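Local coordinates for protein exotoxin 6 (Staphylococcus aureus subsp. aureus Mu50, PDB 4ZYS) that is a secreted-toxin family member of the staphylococcal superantigen-like type, whose precise role is not established but which probably binds host molecules, perhaps glycans, at residues 47-52 with 71-76. Sequence-based numbering, arbitrary orientation.
Sequences QYSQIS and VFILRE
Ile51 and Ile73 meet across the inside of a small beta barrel, a worked example of how two strands that are not hydrogen-bonded neighbours can still share one core. The link between them is the tip of Ile51: its CD1 rests 3.9 Å from CG1 of Ile73, and the two side chains lie nearly perpendicular, so a methyl end meets the flank of a chain. The same CD1 reaches Val71, lying 4.1 Å from CG1 of that residue, and thus touches two inward-facing residues of strand 69-74 at once. The torsions explain this reach. In Ile51 the CG1 branch stands anti to the carbonyl carbon (chi1 -48°), and an extended chi2 of 165° carries CD1 out toward the opposite strand. Ile73 adopts nearly the same shape, but its CD1 serves a different neighbour, lying 3.9 Å from CB of Ser49. The hydroxyl of Ser49 approaches both ends of the forked isoleucine, with OG 3.7 Å from CG2 of Ile73 and 3.8 Å from CD1 of Ile73. These are van der Waals contacts; the polar need of this buried OG is met by a hydrogen bond with ND2 of Asn84, the first residue of strand 84-92. That strand lies between the two segments in the sheet order, and its Val90 and Ser86 touch Ile51 and Ile73 respectively. On the reverse side of strand 69-74, Phe72 points away and packs against helix 130-145. The axes of the two strand segments pass 8.9 Å apart at 97°, consistent with a sheet that coils strongly between them. Such near-orthogonal packing of inward-facing aliphatic side chains across a highly curved sheet is characteristic of the OB-fold barrel, here the OB domain of a staphylococcal superantigen-like protein.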
ATOM      1  N   GLN A  47      15.347 -13.782   3.660  1.00 36.30           N
ATOM      2  CA  GLN A  47      14.646 -13.013   4.692  0.50 34.84           C
ATOM      3  C   GLN A  47      13.226 -13.564   4.818  1.00 36.53           C
ATOM      4  O   GLN A  47      12.503 -13.653   3.818  1.00 33.84           O
ATOM      5  CB  GLN A  47      14.615 -11.488   4.369  0.50 35.46           C
ATOM      6  CG  GLN A  47      15.946 -10.844   3.923  0.50 39.47           C
ATOM      7  CD  GLN A  47      17.098 -11.115   4.861  0.50 32.14           C
ATOM      8  OE1 GLN A  47      17.137 -10.643   5.997  0.50 26.02           O
ATOM      9  NE2 GLN A  47      18.029 -11.939   4.422  0.50 20.88           N
ATOM     10  N   TYR A  48      12.834 -13.944   6.020  1.00 31.42           N
ATOM     11  CA  TYR A  48      11.514 -14.485   6.269  1.00 29.80           C
ATOM     12  C   TYR A  48      10.481 -13.429   6.633  1.00 28.10           C
ATOM     13  O   TYR A  48      10.724 -12.594   7.510  1.00 26.07           O
ATOM     14  CB  TYR A  48      11.589 -15.491   7.396  1.00 32.35           C
ATOM     15  CG  TYR A  48      10.644 -16.643   7.191  1.00 36.38           C
ATOM     16  CD1 TYR A  48      11.039 -17.773   6.483  1.00 37.82           C
ATOM     17  CD2 TYR A  48       9.356 -16.608   7.699  1.00 38.73           C
ATOM     18  CE1 TYR A  48      10.173 -18.842   6.283  1.00 38.74           C
ATOM     19  CE2 TYR A  48       8.483 -17.681   7.521  1.00 41.25           C
ATOM     20  CZ  TYR A  48       8.902 -18.804   6.821  1.00 45.65           C
ATOM     21  OH  TYR A  48       8.071 -19.885   6.623  1.00 45.14           O
ATOM     22  N   SER A  49       9.307 -13.508   5.985  1.00 22.31           N
ATOM     23  CA  SER A  49       8.184 -12.636   6.285  1.00 20.29           C
ATOM     24  C   SER A  49       6.920 -13.441   6.476  1.00 22.62           C
ATOM     25  O   SER A  49       6.623 -14.335   5.685  1.00 21.25           O
ATOM     26  CB  SER A  49       7.963 -11.594   5.192  1.00 21.45           C
ATOM     27  OG  SER A  49       9.070 -10.720   5.129  1.00 28.30           O
ATOM     28  N   GLN A  50       6.166 -13.095   7.521  1.00 18.90           N
ATOM     29  CA  GLN A  50       4.855 -13.653   7.817  1.00 18.90           C
ATOM     30  C   GLN A  50       3.905 -12.520   7.550  1.00 22.01           C
ATOM     31  O   GLN A  50       4.060 -11.458   8.145  1.00 21.87           O
ATOM     32  CB  GLN A  50       4.747 -14.188   9.262  1.00 19.97           C
ATOM     33  CG  GLN A  50       3.413 -14.859   9.533  1.00 22.42           C
ATOM     34  CD  GLN A  50       3.041 -14.893  11.003  1.00 41.78           C
ATOM     35  OE1 GLN A  50       2.872 -13.852  11.649  1.00 35.39           O
ATOM     36  NE2 GLN A  50       2.787 -16.089  11.538  1.00 23.76           N
ATOM     37  N   ILE A  51       2.982 -12.707   6.615  1.00 16.53           N
ATOM     38  CA  ILE A  51       2.069 -11.647   6.231  1.00 16.01           C
ATOM     39  C   ILE A  51       0.636 -12.001   6.616  1.00 22.58           C
ATOM     40  O   ILE A  51       0.111 -13.020   6.164  1.00 21.38           O
ATOM     41  CB  ILE A  51       2.156 -11.351   4.700  1.00 18.55           C
ATOM     42  CG1 ILE A  51       3.615 -11.202   4.192  1.00 17.84           C
ATOM     43  CG2 ILE A  51       1.285 -10.142   4.321  1.00 18.79           C
ATOM     44  CD1 ILE A  51       3.794 -11.281   2.626  1.00 15.01           C
ATOM     45  N   SER A  52      -0.021 -11.114   7.377  1.00 21.77           N
ATOM     46  CA  SER A  52      -1.438 -11.272   7.714  1.00 22.69           C
ATOM     47  C   SER A  52      -2.316 -10.978   6.507  1.00 27.20           C
ATOM     48  O   SER A  52      -2.162  -9.937   5.860  1.00 25.30           O
ATOM     49  CB  SER A  52      -1.832 -10.337   8.850  1.00 26.29           C
ATOM     50  OG  SER A  52      -1.295 -10.816  10.065  1.00 45.18           O
ATOM     51  N   VAL A  71       4.543  -9.242  -3.680  1.00 16.79           N
ATOM     52  CA  VAL A  71       4.456  -8.847  -2.282  1.00 15.10           C
ATOM     53  C   VAL A  71       5.023  -7.452  -2.123  1.00 19.76           C
ATOM     54  O   VAL A  71       5.960  -7.069  -2.822  1.00 19.89           O
ATOM     55  CB  VAL A  71       5.101  -9.870  -1.284  1.00 18.03           C
ATOM     56  CG1 VAL A  71       4.457 -11.249  -1.419  1.00 17.05           C
ATOM     57  CG2 VAL A  71       6.621  -9.965  -1.455  1.00 18.15           C
ATOM     58  N   PHE A  72       4.376  -6.678  -1.234  1.00 16.64           N
ATOM     59  CA  PHE A  72       4.749  -5.343  -0.784  1.00 15.67           C
ATOM     60  C   PHE A  72       4.800  -5.454   0.729  1.00 20.87           C
ATOM     61  O   PHE A  72       3.746  -5.496   1.368  1.00 20.70           O
ATOM     62  CB  PHE A  72       3.748  -4.288  -1.284  1.00 16.98           C
ATOM     63  CG  PHE A  72       4.212  -2.874  -1.032  1.00 18.10           C
ATOM     64  CD1 PHE A  72       3.922  -2.233   0.170  1.00 19.24           C
ATOM     65  CD2 PHE A  72       4.954  -2.185  -1.993  1.00 21.09           C
ATOM     66  CE1 PHE A  72       4.381  -0.934   0.425  1.00 21.43           C
ATOM     67  CE2 PHE A  72       5.384  -0.869  -1.757  1.00 24.55           C
ATOM     68  CZ  PHE A  72       5.078  -0.243  -0.552  1.00 22.50           C
ATOM     69  N   ILE A  73       6.012  -5.623   1.288  1.00 17.60           N
ATOM     70  CA  ILE A  73       6.243  -5.899   2.708  1.00 18.11           C
ATOM     71  C   ILE A  73       6.831  -4.683   3.434  1.00 24.00           C
ATOM     72  O   ILE A  73       7.875  -4.144   3.065  1.00 23.73           O
ATOM     73  CB  ILE A  73       7.162  -7.172   2.863  1.00 21.38           C
ATOM     74  CG1 ILE A  73       6.479  -8.448   2.282  1.00 20.90           C
ATOM     75  CG2 ILE A  73       7.682  -7.407   4.314  1.00 20.87           C
ATOM     76  CD1 ILE A  73       7.456  -9.556   1.895  1.00 17.61           C
ATOM     77  N   LEU A  74       6.164  -4.317   4.512  1.00 21.51           N
ATOM     78  CA  LEU A  74       6.537  -3.281   5.460  1.00 21.20           C
ATOM     79  C   LEU A  74       6.501  -3.919   6.865  1.00 23.33           C
ATOM     80  O   LEU A  74       5.463  -4.405   7.302  1.00 21.98           O
ATOM     81  CB  LEU A  74       5.580  -2.072   5.326  1.00 20.85           C
ATOM     82  CG  LEU A  74       5.879  -0.830   6.181  1.00 25.63           C
ATOM     83  CD1 LEU A  74       5.225   0.370   5.573  1.00 25.40           C
ATOM     84  CD2 LEU A  74       5.314  -0.992   7.590  1.00 29.26           C
ATOM     85  N   ARG A  75       7.642  -3.911   7.562  1.00 22.58           N
ATOM     86  CA  ARG A  75       7.777  -4.441   8.926  1.00 23.23           C
ATOM     87  C   ARG A  75       6.889  -3.698   9.886  1.00 28.64           C
ATOM     88  O   ARG A  75       7.084  -2.497  10.092  1.00 28.91           O
ATOM     89  CB  ARG A  75       9.213  -4.286   9.440  1.00 23.68           C
ATOM     90  CG  ARG A  75      10.099  -5.460   9.313  1.00 28.81           C
ATOM     91  CD  ARG A  75      11.483  -5.092   9.805  1.00 29.80           C
ATOM     92  NE  ARG A  75      11.710  -5.280  11.251  1.00 36.63           N
ATOM     93  CZ  ARG A  75      12.122  -6.418  11.815  1.00 43.87           C
ATOM     94  NH1 ARG A  75      12.263  -7.517  11.087  1.00 27.65           N
ATOM     95  NH2 ARG A  75      12.354  -6.474  13.118  1.00 30.72           N
ATOM     96  N   GLU A  76       5.927  -4.376  10.480  1.00 25.56           N
ATOM     97  CA  GLU A  76       5.118  -3.730  11.516  1.00 26.72           C
ATOM     98  C   GLU A  76       5.912  -3.727  12.828  1.00 32.65           C
ATOM     99  O   GLU A  76       6.659  -4.681  13.108  1.00 32.11           O
ATOM    100  CB  GLU A  76       3.772  -4.447  11.710  1.00 28.09           C
ATOM    101  CG  GLU A  76       2.795  -4.272  10.555  1.00 34.25           C
ATOM    102  CD  GLU A  76       2.214  -2.887  10.343  1.00 33.08           C
ATOM    103  OE1 GLU A  76       1.807  -2.240  11.334  1.00 33.94           O
ATOM    104  OE2 GLU A  76       2.080  -2.488   9.167  1.00 26.50           O
TER